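Local atomic coordinates of hypothetical protein PA3696 (Pseudomonas aeruginosa, PDB entry 1YOX), a protein that is of unknown function but belongs to the AIM24 family, named for mitochondrial biogenesis and grouped with the cupins. Residues Asp9-Gly14 with Thr19-Leu24. Sequence-based numbering, arbitrary orientation.
Sequences DYRILG and TVEIEL
Arg11 and Glu21 stand side by side on one face of an antiparallel beta hairpin, both side chains rising the same way in a side-on, two-nitrogen salt bridge. NE of Arg11 meets OE2 of Glu21 at 2.9 Å, nearly in the guanidinium plane and the straighter bond (162°); NH2 reaches OE1, also at 2.9 Å, but OE1 is tilted from that plane. The two planes are 71° apart, and both nitrogens meet their oxygens from above the carboxylate plane. Glu21 reaches up to them with CG anti to its backbone N (chi1 -170°) and the chain extended beyond. Leu13 CD1 lies over the rim of one guanidinium face, and lower down Leu13 CB rests on Thr19 CG2 (3.9 Å).

On the reverse face, CG2 of Val20 touches both Tyr10 CB (4.1 Å) and Ile12 CG1 (4.3 Å), while Ile22 CD1 meets the same Tyr10 CB beside it. Paired backbone bonds at Arg11-Glu21 and Leu13-Thr19, with a further bond from Glu23 N to Asp9 O, fix the register.

OE1 of Glu21 is also hydrogen-bonded to Tyr39 OH and salt-bridged to Arg168 of the second subunit. Strand 9-13 is outermost in its four-stranded sheet within the chain; strand 19-24 bonds onward to strand 88-92, and Tyr10, Val20 and Ile22 pack against strand 156-162 of the facing sheet.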
loop_
_atom_site.group_PDB
_atom_site.type_symbol
_atom_site.label_atom_id
_atom_site.label_comp_id
_atom_site.label_asym_id
_atom_site.label_seq_id
_atom_site.Cartn_x
_atom_site.Cartn_y
_atom_site.Cartn_z
ATOM N N ASP C 9 -13.679 -18.443 -14.895
ATOM C CA ASP C 9 -13.467 -18.711 -13.485
ATOM C C ASP C 9 -12.246 -17.951 -12.972
ATOM O O ASP C 9 -11.332 -17.632 -13.720
ATOM C CB ASP C 9 -13.338 -20.209 -13.188
ATOM C CG ASP C 9 -14.619 -20.979 -13.522
ATOM O OD1 ASP C 9 -15.492 -21.117 -12.639
ATOM O OD2 ASP C 9 -14.765 -21.418 -14.683
ATOM N N TYR C 10 -12.248 -17.684 -11.673
ATOM C CA TYR C 10 -11.218 -16.892 -11.063
ATOM C C TYR C 10 -11.264 -17.132 -9.577
ATOM O O TYR C 10 -12.233 -17.681 -9.064
ATOM C CB TYR C 10 -11.450 -15.398 -11.354
ATOM C CG TYR C 10 -12.693 -14.885 -10.700
ATOM C CD1 TYR C 10 -12.655 -14.358 -9.410
ATOM C CD2 TYR C 10 -13.927 -14.959 -11.351
ATOM C CE1 TYR C 10 -13.802 -13.913 -8.794
ATOM C CE2 TYR C 10 -15.093 -14.494 -10.728
ATOM C CZ TYR C 10 -15.013 -13.984 -9.462
ATOM O OH TYR C 10 -16.139 -13.522 -8.852
ATOM N N ARG C 11 -10.192 -16.737 -8.901
ATOM C CA ARG C 11 -10.204 -16.553 -7.466
ATOM C C ARG C 11 -9.415 -15.273 -7.174
ATOM O O ARG C 11 -8.429 -14.979 -7.834
ATOM C CB ARG C 11 -9.608 -17.756 -6.742
ATOM C CG ARG C 11 -8.296 -18.246 -7.339
ATOM C CD ARG C 11 -7.793 -19.511 -6.657
ATOM N NE ARG C 11 -6.398 -19.777 -7.026
ATOM C CZ ARG C 11 -5.393 -19.906 -6.157
ATOM N NH1 ARG C 11 -5.597 -19.803 -4.840
ATOM N NH2 ARG C 11 -4.173 -20.140 -6.619
ATOM N N ILE C 12 -9.898 -14.498 -6.218
ATOM C CA ILE C 12 -9.263 -13.280 -5.791
ATOM C C ILE C 12 -8.424 -13.635 -4.572
ATOM O O ILE C 12 -8.948 -14.127 -3.574
ATOM C CB ILE C 12 -10.318 -12.199 -5.448
ATOM C CG1 ILE C 12 -10.911 -11.604 -6.736
ATOM C CG2 ILE C 12 -9.716 -11.065 -4.564
ATOM C CD1 ILE C 12 -12.292 -10.931 -6.545
ATOM N N LEU C 13 -7.122 -13.366 -4.655
ATOM C CA LEU C 13 -6.209 -13.685 -3.580
ATOM C C LEU C 13 -5.866 -12.487 -2.694
ATOM O O LEU C 13 -5.851 -11.344 -3.161
ATOM C CB LEU C 13 -4.939 -14.286 -4.172
ATOM C CG LEU C 13 -5.162 -15.456 -5.126
ATOM C CD1 LEU C 13 -3.846 -15.786 -5.793
ATOM C CD2 LEU C 13 -5.709 -16.633 -4.331
ATOM N N GLY C 14 -5.578 -12.762 -1.424
ATOM C CA GLY C 14 -5.136 -11.750 -0.481
ATOM C C GLY C 14 -6.293 -11.129 0.267
ATOM O O GLY C 14 -7.462 -11.314 -0.109
ATOM N N THR C 19 -4.990 -9.554 -5.660
ATOM C CA THR C 19 -4.706 -9.946 -7.024
ATOM C C THR C 19 -5.739 -10.980 -7.560
ATOM O O THR C 19 -6.292 -11.766 -6.814
ATOM C CB THR C 19 -3.291 -10.492 -7.124
ATOM O OG1 THR C 19 -3.102 -11.132 -8.389
ATOM C CG2 THR C 19 -3.031 -11.471 -6.059
ATOM N N VAL C 20 -5.989 -10.958 -8.858
ATOM C CA VAL C 20 -6.962 -11.826 -9.461
ATOM C C VAL C 20 -6.305 -12.899 -10.312
ATOM O O VAL C 20 -5.625 -12.623 -11.290
ATOM C CB VAL C 20 -8.075 -11.043 -10.245
ATOM C CG1 VAL C 20 -7.505 -10.356 -11.468
ATOM C CG2 VAL C 20 -9.200 -12.004 -10.639
ATOM N N GLU C 21 -6.513 -14.141 -9.911
ATOM C CA GLU C 21 -5.985 -15.259 -10.660
ATOM C C GLU C 21 -7.131 -15.798 -11.497
ATOM O O GLU C 21 -8.113 -16.319 -10.969
ATOM C CB GLU C 21 -5.398 -16.335 -9.746
ATOM C CG GLU C 21 -4.631 -17.403 -10.528
ATOM C CD GLU C 21 -4.504 -18.714 -9.783
ATOM O OE1 GLU C 21 -3.447 -18.938 -9.160
ATOM O OE2 GLU C 21 -5.471 -19.511 -9.791
ATOM N N ILE C 22 -6.992 -15.629 -12.801
ATOM C CA ILE C 22 -7.967 -16.034 -13.792
ATOM C C ILE C 22 -7.635 -17.443 -14.255
ATOM O O ILE C 22 -6.506 -17.731 -14.646
ATOM C CB ILE C 22 -7.921 -15.109 -15.030
ATOM C CG1 ILE C 22 -8.067 -13.611 -14.630
ATOM C CG2 ILE C 22 -8.957 -15.576 -16.099
ATOM C CD1 ILE C 22 -9.451 -13.194 -14.118
ATOM N N GLU C 23 -8.638 -18.319 -14.185
ATOM C CA GLU C 23 -8.522 -19.694 -14.657
ATOM C C GLU C 23 -9.066 -19.779 -16.085
ATOM O O GLU C 23 -10.244 -19.517 -16.317
ATOM C CB GLU C 23 -9.295 -20.623 -13.721
ATOM C CG GLU C 23 -9.211 -22.092 -14.111
ATOM C CD GLU C 23 -9.755 -22.984 -13.031
ATOM O OE1 GLU C 23 -9.035 -23.187 -12.022
ATOM O OE2 GLU C 23 -10.910 -23.459 -13.179
ATOM N N LEU C 24 -8.192 -20.122 -17.021
ATOM C CA LEU C 24 -8.534 -20.218 -18.441
ATOM C C LEU C 24 -8.710 -21.681 -18.877
ATOM O O LEU C 24 -7.772 -22.463 -18.753
ATOM C CB LEU C 24 -7.405 -19.580 -19.276
ATOM C CG LEU C 24 -7.419 -18.118 -19.782
ATOM C CD1 LEU C 24 -8.338 -17.198 -19.011
ATOM C CD2 LEU C 24 -6.046 -17.524 -19.927
HETATM O O HOH W 1 -12.533 -20.501 -17.237
#